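Uncharacterized NTF2-like protein (Cytophaga hutchinsonii ATCC 33406, PDB 3F14) is of unknown function but has an NTF2-like, SnoaL-type fold, whose relatives often hold a small-molecule pocket between the curved sheet and its helices. Local coordinates at residues 5-8 / 9-13; 19-22 / 23-27; 43-46 / 47-51; 50-53 / 54-58. All blocks are in the same frame, centred on the assembly; numbering follows the deposited sequence. Where two conformers were deposited one is given.

Contact 1. Residues 5-8 / 9-13; sequences THYS and IAQHF
His12 folds back along helix 2-14 to meet the carbonyl of Ser8, one turn earlier. Its CG lies beside its own backbone N (chi1 -81°), which turns the imidazole toward the preceding turn. ND1 donates to Ser8 O at 2.9 Å, with an N-H...O angle of 148°. The oxygen lies at the ring edge, somewhat tilted from the ring plane. The backbone N of His12 also donates to Ser8 O, at 3.0 Å, and the two donors come from opposite faces of the carbonyl plane. With an alanine here, Ser8 O would probably lose its side-chain donor and keep the helix bond, and Val21, against which His12 packs, would be less covered. In the conformer described, Tyr7 and Gln11 run side by side, ring and amide planes 30° apart. Gln11 bends at chi2 and brings NE2 to 3.6 Å from Tyr7 CZ, while its OE1 bonds to Asn63. On the inner side, Ile9 CG1 sits 3.3 Å from Thr5 O and the side chain packs on Ile104. The chemistry is that of an amphipathic helix: aliphatic groups face the sheet, and a histidine N-H adds a second bond to one main-chain carbonyl. That bond places a hydrogen on ND1.

Contact 2. Residues 19-22 / 23-27; sequences PAVY and ACFND
Tyr22 and Phe25 form the tight part of this turn. The edge of the Tyr22 ring points at the face of Phe25 in an offset edge-to-face pair, with centroids 5.5 Å apart and planes at 69°. Tyr22 CD1 makes the closest ring contact, 3.6 Å from Phe25 CZ. Tyr22 CA stands 4.0 Å from the centroid of the Phe25 ring, almost on its normal, in a CH-pi contact. With CG beside the backbone N in both (chi1 -66° and -74°), the two side chains point the same way and their rings meet. Two backbone bonds close the turn: Cys24 N to Val21 O at 2.8 Å, and Phe25 N to Tyr22 O at 3.1 Å. Val21 CG2 meets Phe25 CE1 more loosely, at 4.1 Å. The solvent side is held by water. One water donates to Pro19 O and accepts from Ala23 N at 2.8 Å, bridging the chain near the exposed Ala20 and Ala23. The turn follows helix 2-14 and runs into the short strand 25-26. Val21 and Cys24 pack on Ile9 of that helix, Phe25 reaches Val45 and Ile46 of helix 42-57, and Cys24 and Asn26 bond through their backbones to Ile104 of strand 103-111.

Contact 3. Residues 43-46 / 47-51; sequences ADVI and DFCNK
Ile46 turns its CG2 branch opposite its backbone N, while Asn50 swings CG beside its own N (chi1 -78°), and the two side chains then run together along helix 42-57. Ile46 CG2 lies 3.7 Å from Asn50 ND2. This is an i to i+4 contact in a regular alpha helix, one of the helices that pack on the curved sheet of the NTF2-like fold. Val45 and Cys49 make the same step on the inner side, where Val45 CG1 meets Cys49 SG at 4.1 Å. These two buried side chains face the sheet: Val45 packs on Ile29 and Val39, and Cys49 on Trp31. Phe48 extends toward Val39 and Ile33. Four successive helix bonds run from Asp47, Phe48, Cys49 and Asn50 back to the carbonyls four residues earlier. The bond from Cys49 N to Val45 O is the straightest of them, at 171°. Asn50 OD1 has its polar partner in Tyr22 OH, in the loop between helix 2-14 and strand 25-26. Two acidic side chains, Asp44 and Asp47, lie on the exposed side. They keep their carboxylates apart, with OD1 of Asp44 and OD2 of Asp47 separated by 5.0 Å, and their likely mutual repulsion is probably eased by one water. That water donates to both, at 2.6 Å from Asp44 OD1 and 2.7 Å from Asp47 OD2.

Contact 4. Residues 50-53 / 54-58; sequences NKML and PEMKG
Leu53 and Lys57 make the main apolar contact. Leu53 sets CG opposite its backbone N (chi1 -168°), which brings the branch against the aliphatic part of Lys57. Leu53 CG meets Lys57 CE at 3.7 Å, and the two side chains pass at a slant. Lys57 is extended up to CE and bends about the CD-CE bond, which turns NZ aside. Were Leu53 cut back to an alanine, a gap would probably open beside Lys57 CE and Pro19, and the lysine methylenes would turn more freely. In the conformer described, the selenomethionines Met52 and Met56 approach loosely, CG to CG, 4.3 Å apart. Among the backbone bonds, Lys57 N donates to Leu53 O at 2.9 Å. Met56 N reaches Met52 O at a longer 3.3 Å. Pro54 has no N-H to give to Asn50 O; its CD lies 3.6 Å from that oxygen instead. The helix is kinked here. Water repairs part of the break: one molecule donates to Lys51 O at 2.9 Å and accepts from Glu55 N at 3.1 Å. The contact forms the surface-exposed last turns of helix 42-57, ahead of strand 60-68. Met52 and Met56 pack on Phe18, and Leu53 on Pro19, so the loop after helix 2-14 lies against this end of the helix.

The loop of contact 2 packs against helices 2-14 and 42-57. Its centre is about 11 Å from the centres of both contact 1 and contact 3, whose own centres are about 18 Å apart. Ile9 CG1 meets Cys24 SG at 3.9 Å on one side. On the other, Phe25 CE2 lies 3.6 Å from Val45 CG1, and Tyr22 OH probably bonds to Asn50 OD1 at 2.7 Å. The helices also touch directly, with Phe13 CE2 3.9 Å from Cys49 SG. Contacts 3 and 4 share Asn50 and Lys51. No active site is established. A Tris, probably from the crystallisation liquor, bonds to Phe13 O; Tris also lies about 4 Å (nearest atoms) from the Met56 side chain, perhaps marking a pocket.

Contact 1. Residues 5-8 / 9-13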
ATOM      1  N   THR A   5      13.670  15.884  -2.547  1.00 23.16           N
ATOM      2  CA  THR A   5      13.375  16.231  -1.167  1.00 24.52           C
ATOM      3  C   THR A   5      12.254  15.319  -0.649  1.00 22.58           C
ATOM      4  O   THR A   5      12.395  14.697   0.421  1.00 19.20           O
ATOM      5  CB  THR A   5      12.988  17.708  -1.034  1.00 28.44           C
ATOM      6  OG1 THR A   5      11.808  17.961  -1.797  1.00 43.72           O
ATOM      7  CG2 THR A   5      14.093  18.575  -1.564  1.00 22.67           C
ATOM      8  N   HIS A   6      11.156  15.231  -1.400  1.00 22.04           N
ATOM      9  CA  HIS A   6      10.087  14.266  -1.062  1.00 20.43           C
ATOM     10  C   HIS A   6      10.623  12.849  -0.860  1.00 20.64           C
ATOM     11  O   HIS A   6      10.262  12.169   0.106  1.00 18.93           O
ATOM     12  CB  HIS A   6       9.023  14.191  -2.161  1.00 20.46           C
ATOM     13  CG  HIS A   6       8.168  15.414  -2.296  1.00 20.86           C
ATOM     14  ND1 HIS A   6       7.285  15.590  -3.346  1.00 21.81           N
ATOM     15  CD2 HIS A   6       8.060  16.520  -1.525  1.00 18.54           C
ATOM     16  CE1 HIS A   6       6.653  16.744  -3.196  1.00 19.73           C
ATOM     17  NE2 HIS A   6       7.105  17.325  -2.100  1.00 19.92           N
ATOM     18  N   TYR A   7      11.452  12.393  -1.788  0.50 18.45           N
ATOM     19  CA  TYR A   7      12.059  11.065  -1.721  0.50 19.41           C
ATOM     20  C   TYR A   7      12.789  10.873  -0.395  0.50 19.06           C
ATOM     21  O   TYR A   7      12.631   9.866   0.269  0.50 18.38           O
ATOM     22  CB  TYR A   7      13.024  10.875  -2.898  0.50 21.50           C
ATOM     23  CG  TYR A   7      13.532   9.475  -3.125  0.50 21.62           C
ATOM     24  CD1 TYR A   7      14.637   8.980  -2.430  0.50 22.56           C
ATOM     25  CD2 TYR A   7      12.928   8.647  -4.072  0.50 22.31           C
ATOM     26  CE1 TYR A   7      15.108   7.683  -2.660  0.50 24.51           C
ATOM     27  CE2 TYR A   7      13.391   7.366  -4.316  0.50 21.09           C
ATOM     28  CZ  TYR A   7      14.477   6.882  -3.606  0.50 20.07           C
ATOM     29  OH  TYR A   7      14.926   5.609  -3.856  0.50 23.24           O
ATOM     30  N   SER A   8      13.607  11.847  -0.020  1.00 19.46           N
ATOM     31  CA  SER A   8      14.367  11.762   1.224  1.00 18.29           C
ATOM     32  C   SER A   8      13.484  11.729   2.485  1.00 17.09           C
ATOM     33  O   SER A   8      13.706  10.951   3.416  1.00 18.17           O
ATOM     34  CB  SER A   8      15.320  12.957   1.306  1.00 20.38           C
ATOM     35  OG  SER A   8      16.151  12.772   2.424  1.00 28.15           O
ATOM     36  N   ILE A   9      12.497  12.595   2.496  1.00 17.22           N
ATOM     37  CA  ILE A   9      11.561  12.685   3.619  1.00 21.11           C
ATOM     38  C   ILE A   9      10.880  11.344   3.817  1.00 17.60           C
ATOM     39  O   ILE A   9      10.858  10.807   4.927  1.00 17.89           O
ATOM     40  CB  ILE A   9      10.476  13.741   3.371  1.00 20.18           C
ATOM     41  CG1 ILE A   9      11.056  15.152   3.418  1.00 25.97           C
ATOM     42  CG2 ILE A   9       9.367  13.631   4.432  1.00 21.68           C
ATOM     43  CD1 ILE A   9      10.145  16.183   2.817  1.00 24.10           C
ATOM     44  N   ALA A  10      10.350  10.791   2.739  1.00 17.20           N
ATOM     45  CA  ALA A  10       9.619   9.518   2.782  1.00 19.17           C
ATOM     46  C   ALA A  10      10.535   8.403   3.204  1.00 17.83           C
ATOM     47  O   ALA A  10      10.157   7.535   3.994  1.00 18.27           O
ATOM     48  CB  ALA A  10       8.971   9.209   1.406  1.00 20.35           C
ATOM     49  N   GLN A  11      11.743   8.343   2.651  1.00 16.58           N
ATOM     50  CA  GLN A  11      12.699   7.328   3.060  1.00 17.70           C
ATOM     51  C   GLN A  11      12.974   7.357   4.552  1.00 17.50           C
ATOM     52  O   GLN A  11      12.962   6.313   5.196  1.00 17.93           O
ATOM     53  CB  GLN A  11      14.014   7.495   2.319  1.00 19.04           C
ATOM     54  CG  GLN A  11      13.969   7.125   0.840  1.00 18.35           C
ATOM     55  CD  GLN A  11      13.934   5.625   0.598  1.00 26.47           C
ATOM     56  OE1 GLN A  11      14.378   4.841   1.439  1.00 22.25           O
ATOM     57  NE2 GLN A  11      13.434   5.219  -0.585  1.00 26.77           N
ATOM     58  N   HIS A  12      13.202   8.549   5.103  1.00 16.41           N
ATOM     59  CA  HIS A  12      13.455   8.672   6.535  1.00 17.26           C
ATOM     60  C   HIS A  12      12.273   8.248   7.369  1.00 16.63           C
ATOM     61  O   HIS A  12      12.411   7.449   8.281  1.00 17.21           O
ATOM     62  CB  HIS A  12      13.814  10.109   6.900  1.00 17.38           C
ATOM     63  CG  HIS A  12      15.240  10.458   6.635  1.00 21.68           C
ATOM     64  ND1 HIS A  12      15.649  11.131   5.502  1.00 30.00           N
ATOM     65  CD2 HIS A  12      16.351  10.226   7.371  1.00 23.24           C
ATOM     66  CE1 HIS A  12      16.962  11.321   5.563  1.00 27.00           C
ATOM     67  NE2 HIS A  12      17.411  10.779   6.685  1.00 25.63           N
ATOM     68  N   PHE A  13      11.059   8.708   7.035  1.00 15.29           N
ATOM     69  CA  PHE A  13       9.904   8.316   7.842  1.00 16.73           C
ATOM     70  C   PHE A  13       9.658   6.806   7.756  1.00 15.89           C
ATOM     71  O   PHE A  13       9.449   6.162   8.776  1.00 16.18           O
ATOM     72  CB  PHE A  13       8.634   9.100   7.421  1.00 15.62           C
ATOM     73  CG  PHE A  13       7.462   8.904   8.384  1.00 14.23           C
ATOM     74  CD1 PHE A  13       6.629   7.814   8.313  1.00 15.52           C
ATOM     75  CD2 PHE A  13       7.234   9.860   9.389  1.00 14.06           C
ATOM     76  CE1 PHE A  13       5.616   7.629   9.230  1.00 16.08           C
ATOM     77  CE2 PHE A  13       6.209   9.706  10.279  1.00 16.52           C
ATOM     78  CZ  PHE A  13       5.409   8.576  10.234  1.00 16.65           C
TER

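Contact 2. Residues 19-22 / 23-27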
ATOM      1  N   PRO A  19      12.280  11.544  13.740  1.00 16.45           N
ATOM      2  CA  PRO A  19      12.786  12.883  14.138  1.00 18.37           C
ATOM      3  C   PRO A  19      13.448  13.652  13.003  1.00 19.85           C
ATOM      4  O   PRO A  19      13.443  14.868  13.040  1.00 19.90           O
ATOM      5  CB  PRO A  19      13.752  12.570  15.278  1.00 19.11           C
ATOM      6  CG  PRO A  19      13.262  11.281  15.815  1.00 22.15           C
ATOM      7  CD  PRO A  19      12.803  10.504  14.644  1.00 19.79           C
ATOM      8  N   ALA A  20      14.007  12.975  12.011  1.00 19.58           N
ATOM      9  CA  ALA A  20      14.610  13.662  10.855  1.00 19.88           C
ATOM     10  C   ALA A  20      13.600  14.441  10.032  1.00 22.04           C
ATOM     11  O   ALA A  20      13.995  15.314   9.260  1.00 22.34           O
ATOM     12  CB  ALA A  20      15.371  12.650   9.944  1.00 20.19           C
ATOM     13  N   VAL A  21      12.305  14.153  10.176  1.00 17.49           N
ATOM     14  CA  VAL A  21      11.317  14.810   9.314  1.00 18.93           C
ATOM     15  C   VAL A  21      10.194  15.527  10.050  1.00 16.96           C
ATOM     16  O   VAL A  21       9.280  16.061   9.408  1.00 18.14           O
ATOM     17  CB  VAL A  21      10.743  13.825   8.241  1.00 20.93           C
ATOM     18  CG1 VAL A  21      11.859  13.349   7.326  1.00 22.25           C
ATOM     19  CG2 VAL A  21      10.079  12.642   8.888  1.00 19.66           C
ATOM     20  N   TYR A  22      10.248  15.595  11.381  1.00 18.63           N
ATOM     21  CA  TYR A  22       9.215  16.363  12.106  1.00 18.82           C
ATOM     22  C   TYR A  22       9.053  17.804  11.596  1.00 20.19           C
ATOM     23  O   TYR A  22       7.921  18.306  11.516  1.00 19.37           O
ATOM     24  CB  TYR A  22       9.526  16.421  13.598  1.00 16.17           C
ATOM     25  CG  TYR A  22       9.470  15.108  14.340  1.00 19.36           C
ATOM     26  CD1 TYR A  22       8.710  14.051  13.890  1.00 17.66           C
ATOM     27  CD2 TYR A  22      10.146  14.971  15.550  1.00 16.42           C
ATOM     28  CE1 TYR A  22       8.698  12.860  14.591  1.00 17.63           C
ATOM     29  CE2 TYR A  22      10.110  13.792  16.260  1.00 16.57           C
ATOM     30  CZ  TYR A  22       9.386  12.744  15.754  1.00 15.27           C
ATOM     31  OH  TYR A  22       9.347  11.567  16.437  1.00 18.17           O
ATOM     32  N   ALA A  23      10.167  18.444  11.260  1.00 20.99           N
ATOM     33  CA  ALA A  23      10.146  19.815  10.703  1.00 19.05           C
ATOM     34  C   ALA A  23       9.447  19.900   9.332  1.00 19.99           C
ATOM     35  O   ALA A  23       9.132  21.006   8.902  1.00 20.70           O
ATOM     36  CB  ALA A  23      11.544  20.345  10.603  1.00 22.10           C
ATOM     37  N   CYS A  24       9.220  18.763   8.648  1.00 16.50           N
ATOM     38  CA  CYS A  24       8.518  18.716   7.387  1.00 17.38           C
ATOM     39  C   CYS A  24       7.036  18.416   7.549  1.00 15.37           C
ATOM     40  O   CYS A  24       6.334  18.359   6.553  1.00 19.07           O
ATOM     41  CB  CYS A  24       9.112  17.592   6.520  1.00 20.60           C
ATOM     42  SG  CYS A  24      10.907  17.738   6.343  1.00 27.49           S
ATOM     43  N   PHE A  25       6.550  18.191   8.768  1.00 16.16           N
ATOM     44  CA  PHE A  25       5.137  17.902   8.960  1.00 16.01           C
ATOM     45  C   PHE A  25       4.297  19.115   8.717  1.00 16.27           C
ATOM     46  O   PHE A  25       4.600  20.211   9.230  1.00 16.49           O
ATOM     47  CB  PHE A  25       4.846  17.449  10.388  1.00 17.23           C
ATOM     48  CG  PHE A  25       5.297  16.016  10.747  1.00 17.23           C
ATOM     49  CD1 PHE A  25       6.065  15.218   9.895  1.00 17.04           C
ATOM     50  CD2 PHE A  25       4.961  15.506  11.992  1.00 15.95           C
ATOM     51  CE1 PHE A  25       6.420  13.893  10.281  1.00 17.47           C
ATOM     52  CE2 PHE A  25       5.328  14.222  12.383  1.00 17.80           C
ATOM     53  CZ  PHE A  25       6.048  13.422  11.521  1.00 16.58           C
ATOM     54  N   ASN A  26       3.204  18.951   7.981  1.00 14.42           N
ATOM     55  CA  ASN A  26       2.203  20.017   7.906  1.00 13.30           C
ATOM     56  C   ASN A  26       1.579  20.236   9.289  1.00 14.16           C
ATOM     57  O   ASN A  26       1.394  19.304  10.062  1.00 13.20           O
ATOM     58  CB  ASN A  26       1.162  19.650   6.858  1.00 14.10           C
ATOM     59  CG  ASN A  26       0.273  20.807   6.463  1.00 18.27           C
ATOM     60  OD1 ASN A  26      -0.731  21.084   7.113  1.00 17.43           O
ATOM     61  ND2 ASN A  26       0.650  21.495   5.390  1.00 18.47           N
ATOM     62  N   ASP A  27       1.154  21.465   9.572  1.00 13.54           N
ATOM     63  CA  ASP A  27       0.480  21.773  10.841  1.00 14.22           C
ATOM     64  C   ASP A  27      -0.699  20.812  11.097  1.00 12.74           C
ATOM     65  O   ASP A  27      -0.949  20.479  12.253  1.00 13.80           O
ATOM     66  CB  ASP A  27      -0.005  23.223  10.856  1.00 13.02           C
ATOM     67  CG  ASP A  27       1.125  24.200  11.053  1.00 15.38           C
ATOM     68  OD1 ASP A  27       1.949  23.956  11.970  1.00 17.68           O
ATOM     69  OD2 ASP A  27       1.207  25.161  10.276  1.00 18.84           O
TER
HETATM   70  O   HOH W   1      12.673  17.583  12.117  1.00 31.83           O

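Contact 3. Residues 43-46 / 47-51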
ATOM      1  N   ALA A  43       1.377  18.285  16.613  1.00 13.60           N
ATOM      2  CA  ALA A  43       1.787  17.912  17.972  1.00 13.12           C
ATOM      3  C   ALA A  43       1.426  16.476  18.304  1.00 12.94           C
ATOM      4  O   ALA A  43       2.279  15.734  18.779  1.00 12.83           O
ATOM      5  CB  ALA A  43       1.182  18.850  19.036  1.00 13.21           C
ATOM      6  N   ASP A  44       0.214  16.052  17.970  1.00 13.56           N
ATOM      7  CA  ASP A  44      -0.198  14.683  18.274  1.00 13.04           C
ATOM      8  C   ASP A  44       0.582  13.679  17.443  1.00 14.88           C
ATOM      9  O   ASP A  44       0.945  12.617  17.962  1.00 14.36           O
ATOM     10  CB  ASP A  44      -1.679  14.480  17.957  1.00 14.35           C
ATOM     11  CG  ASP A  44      -2.610  15.093  18.969  1.00 17.38           C
ATOM     12  OD1 ASP A  44      -2.127  15.657  19.972  1.00 19.62           O
ATOM     13  OD2 ASP A  44      -3.862  14.988  18.783  1.00 17.32           O
ATOM     14  N   VAL A  45       0.886  13.966  16.170  1.00 13.19           N
ATOM     15  CA  VAL A  45       1.654  12.999  15.357  1.00 12.67           C
ATOM     16  C   VAL A  45       3.101  12.928  15.870  1.00 13.82           C
ATOM     17  O   VAL A  45       3.667  11.839  15.969  1.00 14.31           O
ATOM     18  CB  VAL A  45       1.548  13.266  13.842  1.00 14.47           C
ATOM     19  CG1 VAL A  45       2.410  12.305  13.052  1.00 15.79           C
ATOM     20  CG2 VAL A  45       0.068  13.211  13.369  1.00 14.87           C
ATOM     21  N   ILE A  46       3.707  14.050  16.210  1.00 13.43           N
ATOM     22  CA  ILE A  46       5.058  14.027  16.748  1.00 13.39           C
ATOM     23  C   ILE A  46       5.087  13.261  18.062  1.00 15.07           C
ATOM     24  O   ILE A  46       5.997  12.432  18.282  1.00 14.82           O
ATOM     25  CB  ILE A  46       5.648  15.460  16.881  1.00 13.63           C
ATOM     26  CG1 ILE A  46       5.921  15.994  15.479  1.00 13.60           C
ATOM     27  CG2 ILE A  46       6.937  15.438  17.720  1.00 14.72           C
ATOM     28  CD1 ILE A  46       6.332  17.457  15.478  1.00 14.86           C
ATOM     29  N   ASP A  47       4.112  13.470  18.920  1.00 13.93           N
ATOM     30  CA  ASP A  47       4.108  12.785  20.224  1.00 13.89           C
ATOM     31  C   ASP A  47       3.953  11.285  20.011  1.00 14.36           C
ATOM     32  O   ASP A  47       4.588  10.475  20.700  1.00 14.67           O
ATOM     33  CB  ASP A  47       2.977  13.311  21.143  1.00 13.07           C
ATOM     34  CG  ASP A  47       3.251  14.691  21.725  1.00 14.11           C
ATOM     35  OD1 ASP A  47       4.425  15.140  21.791  1.00 15.25           O
ATOM     36  OD2 ASP A  47       2.265  15.299  22.241  1.00 14.24           O
ATOM     37  N   PHE A  48       3.113  10.902  19.066  1.00 14.24           N
ATOM     38  CA  PHE A  48       2.879   9.484  18.766  1.00 14.14           C
ATOM     39  C   PHE A  48       4.122   8.849  18.194  1.00 16.68           C
ATOM     40  O   PHE A  48       4.548   7.769  18.629  1.00 15.70           O
ATOM     41  CB  PHE A  48       1.726   9.368  17.770  1.00 15.06           C
ATOM     42  CG  PHE A  48       1.241   7.954  17.516  1.00 15.38           C
ATOM     43  CD1 PHE A  48       0.231   7.411  18.296  1.00 18.71           C
ATOM     44  CD2 PHE A  48       1.756   7.248  16.473  1.00 18.64           C
ATOM     45  CE1 PHE A  48      -0.223   6.123  18.022  1.00 21.91           C
ATOM     46  CE2 PHE A  48       1.307   5.984  16.209  1.00 19.45           C
ATOM     47  CZ  PHE A  48       0.314   5.443  16.987  1.00 18.62           C
ATOM     48  N   CYS A  49       4.768   9.517  17.257  1.00 15.12           N
ATOM     49  CA  CYS A  49       6.035   9.049  16.730  1.00 15.81           C
ATOM     50  C   CYS A  49       7.062   8.925  17.824  1.00 14.64           C
ATOM     51  O   CYS A  49       7.856   7.948  17.817  1.00 16.22           O
ATOM     52  CB  CYS A  49       6.532  10.018  15.646  1.00 14.67           C
ATOM     53  SG  CYS A  49       5.622   9.960  14.105  1.00 16.32           S
ATOM     54  N   ASN A  50       7.191   9.896  18.717  1.00 14.24           N
ATOM     55  CA  ASN A  50       8.170   9.809  19.802  1.00 14.38           C
ATOM     56  C   ASN A  50       7.903   8.631  20.725  1.00 15.51           C
ATOM     57  O   ASN A  50       8.864   8.033  21.248  1.00 17.02           O
ATOM     58  CB  ASN A  50       8.281  11.143  20.578  1.00 15.42           C
ATOM     59  CG  ASN A  50       9.129  12.178  19.827  1.00 16.76           C
ATOM     60  OD1 ASN A  50      10.012  11.816  19.058  1.00 18.53           O
ATOM     61  ND2 ASN A  50       8.917  13.445  20.107  1.00 15.80           N
ATOM     62  N   LYS A  51       6.641   8.350  21.029  0.70 16.09           N
ATOM     63  CA  LYS A  51       6.298   7.193  21.871  0.70 16.98           C
ATOM     64  C   LYS A  51       6.781   5.896  21.204  0.70 15.63           C
ATOM     65  O   LYS A  51       7.324   5.000  21.873  0.70 16.09           O
ATOM     66  CB  LYS A  51       4.796   7.198  22.120  0.70 19.84           C
ATOM     67  CG  LYS A  51       4.195   6.045  22.881  0.70 22.52           C
ATOM     68  CD  LYS A  51       2.741   6.368  23.278  0.70 23.01           C
ATOM     69  CE  LYS A  51       1.930   5.132  23.636  0.70 28.06           C
ATOM     70  NZ  LYS A  51       2.765   4.063  24.284  0.70 33.58           N
TER
HETATM   71  O   HOH W   2      -0.184  16.338  21.618  1.00 32.48           O

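Contact 4. Residues 50-53 / 54-58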
ATOM      1  N   ASN A  50       7.191   9.896  18.717  1.00 14.24           N
ATOM      2  CA  ASN A  50       8.170   9.809  19.802  1.00 14.38           C
ATOM      3  C   ASN A  50       7.903   8.631  20.725  1.00 15.51           C
ATOM      4  O   ASN A  50       8.864   8.033  21.248  1.00 17.02           O
ATOM      5  CB  ASN A  50       8.281  11.143  20.578  1.00 15.42           C
ATOM      6  CG  ASN A  50       9.129  12.178  19.827  1.00 16.76           C
ATOM      7  OD1 ASN A  50      10.012  11.816  19.058  1.00 18.53           O
ATOM      8  ND2 ASN A  50       8.917  13.445  20.107  1.00 15.80           N
ATOM      9  N   LYS A  51       6.641   8.350  21.029  0.70 16.09           N
ATOM     10  CA  LYS A  51       6.298   7.193  21.871  0.70 16.98           C
ATOM     11  C   LYS A  51       6.781   5.896  21.204  0.70 15.63           C
ATOM     12  O   LYS A  51       7.324   5.000  21.873  0.70 16.09           O
ATOM     13  CB  LYS A  51       4.796   7.198  22.120  0.70 19.84           C
ATOM     14  CG  LYS A  51       4.195   6.045  22.881  0.70 22.52           C
ATOM     15  CD  LYS A  51       2.741   6.368  23.278  0.70 23.01           C
ATOM     16  CE  LYS A  51       1.930   5.132  23.636  0.70 28.06           C
ATOM     17  NZ  LYS A  51       2.765   4.063  24.284  0.70 33.58           N
HETATM   18  N   MSE A  52       6.656   5.833  19.871  0.51 11.55           N
HETATM   19  CA  MSE A  52       7.006   4.652  18.996  0.51 12.40           C
HETATM   20  C   MSE A  52       8.503   4.493  18.700  0.51 13.44           C
HETATM   21  O   MSE A  52       8.959   3.387  18.398  0.51 13.29           O
HETATM   22  CB  MSE A  52       6.240   4.698  17.625  0.51 11.71           C
HETATM   23  CG  MSE A  52       6.330   3.399  16.695  0.51 12.71           C
HETATM   24 SE   MSE A  52       5.326   3.461  15.113  0.38 18.85          SE
HETATM   25  CE  MSE A  52       3.596   3.545  15.896  0.51 23.97           C
ATOM     26  N   LEU A  53       9.266   5.579  18.785  1.00 15.55           N
ATOM     27  CA  LEU A  53      10.657   5.644  18.385  1.00 14.99           C
ATOM     28  C   LEU A  53      11.547   4.557  19.002  1.00 15.18           C
ATOM     29  O   LEU A  53      12.318   3.926  18.257  1.00 16.28           O
ATOM     30  CB  LEU A  53      11.223   7.038  18.632  1.00 17.77           C
ATOM     31  CG  LEU A  53      12.583   7.351  18.016  1.00 17.68           C
ATOM     32  CD1 LEU A  53      12.637   7.167  16.501  1.00 19.99           C
ATOM     33  CD2 LEU A  53      12.991   8.766  18.415  1.00 20.67           C
ATOM     34  N   PRO A  54      11.446   4.276  20.303  1.00 15.33           N
ATOM     35  CA  PRO A  54      12.320   3.195  20.811  1.00 15.05           C
ATOM     36  C   PRO A  54      12.080   1.854  20.131  1.00 16.57           C
ATOM     37  O   PRO A  54      13.049   1.095  19.897  1.00 16.39           O
ATOM     38  CB  PRO A  54      11.956   3.120  22.297  1.00 16.45           C
ATOM     39  CG  PRO A  54      11.345   4.447  22.606  1.00 21.46           C
ATOM     40  CD  PRO A  54      10.667   4.925  21.370  1.00 16.47           C
ATOM     41  N   GLU A  55      10.835   1.510  19.817  1.00 16.37           N
ATOM     42  CA  GLU A  55      10.531   0.286  19.066  1.00 15.77           C
ATOM     43  C   GLU A  55      11.191   0.297  17.725  1.00 16.45           C
ATOM     44  O   GLU A  55      11.692  -0.732  17.272  1.00 17.47           O
ATOM     45  CB  GLU A  55       9.041   0.072  18.879  1.00 18.58           C
ATOM     46  CG  GLU A  55       8.774  -1.326  18.392  1.00 22.45           C
ATOM     47  CD  GLU A  55       7.327  -1.597  18.100  1.00 38.47           C
ATOM     48  OE1 GLU A  55       6.540  -0.628  17.990  1.00 38.09           O
ATOM     49  OE2 GLU A  55       7.021  -2.806  17.967  1.00 43.30           O
HETATM   50  N   MSE A  56      11.202   1.423  17.026  1.00 15.89           N
HETATM   51  CA  MSE A  56      11.894   1.520  15.737  1.00 14.36           C
HETATM   52  C   MSE A  56      13.420   1.365  15.890  1.00 15.08           C
HETATM   53  O   MSE A  56      14.029   0.634  15.092  1.00 16.00           O
HETATM   54  CB  MSE A  56      11.602   2.871  15.109  1.00 15.83           C
HETATM   55  CG  MSE A  56      10.131   3.119  14.754  1.00 18.42           C
HETATM   56 SE   MSE A  56       9.319   1.985  13.480  0.75 18.55          SE
HETATM   57  CE  MSE A  56       8.699   0.540  14.520  1.00 22.89           C
ATOM     58  N   LYS A  57      13.977   1.977  16.918  1.00 15.78           N
ATOM     59  CA  LYS A  57      15.413   1.897  17.173  1.00 16.21           C
ATOM     60  C   LYS A  57      15.875   0.484  17.453  1.00 15.83           C
ATOM     61  O   LYS A  57      16.996   0.168  17.122  1.00 18.26           O
ATOM     62  CB  LYS A  57      15.805   2.824  18.327  1.00 17.43           C
ATOM     63  CG  LYS A  57      15.684   4.291  17.963  1.00 18.75           C
ATOM     64  CD  LYS A  57      16.068   5.233  19.106  1.00 23.25           C
ATOM     65  CE  LYS A  57      16.178   6.711  18.623  1.00 31.87           C
ATOM     66  NZ  LYS A  57      17.423   6.957  17.825  1.00 42.38           N
ATOM     67  N   GLY A  58      15.026  -0.350  18.044  1.00 14.12           N
ATOM     68  CA  GLY A  58      15.351  -1.746  18.311  1.00 13.94           C
ATOM     69  C   GLY A  58      15.085  -2.714  17.188  1.00 13.52           C
ATOM     70  O   GLY A  58      15.443  -3.904  17.272  1.00 15.10           O
TER
HETATM   71  O   HOH W   3       8.231   2.285  21.288  1.00 27.61           O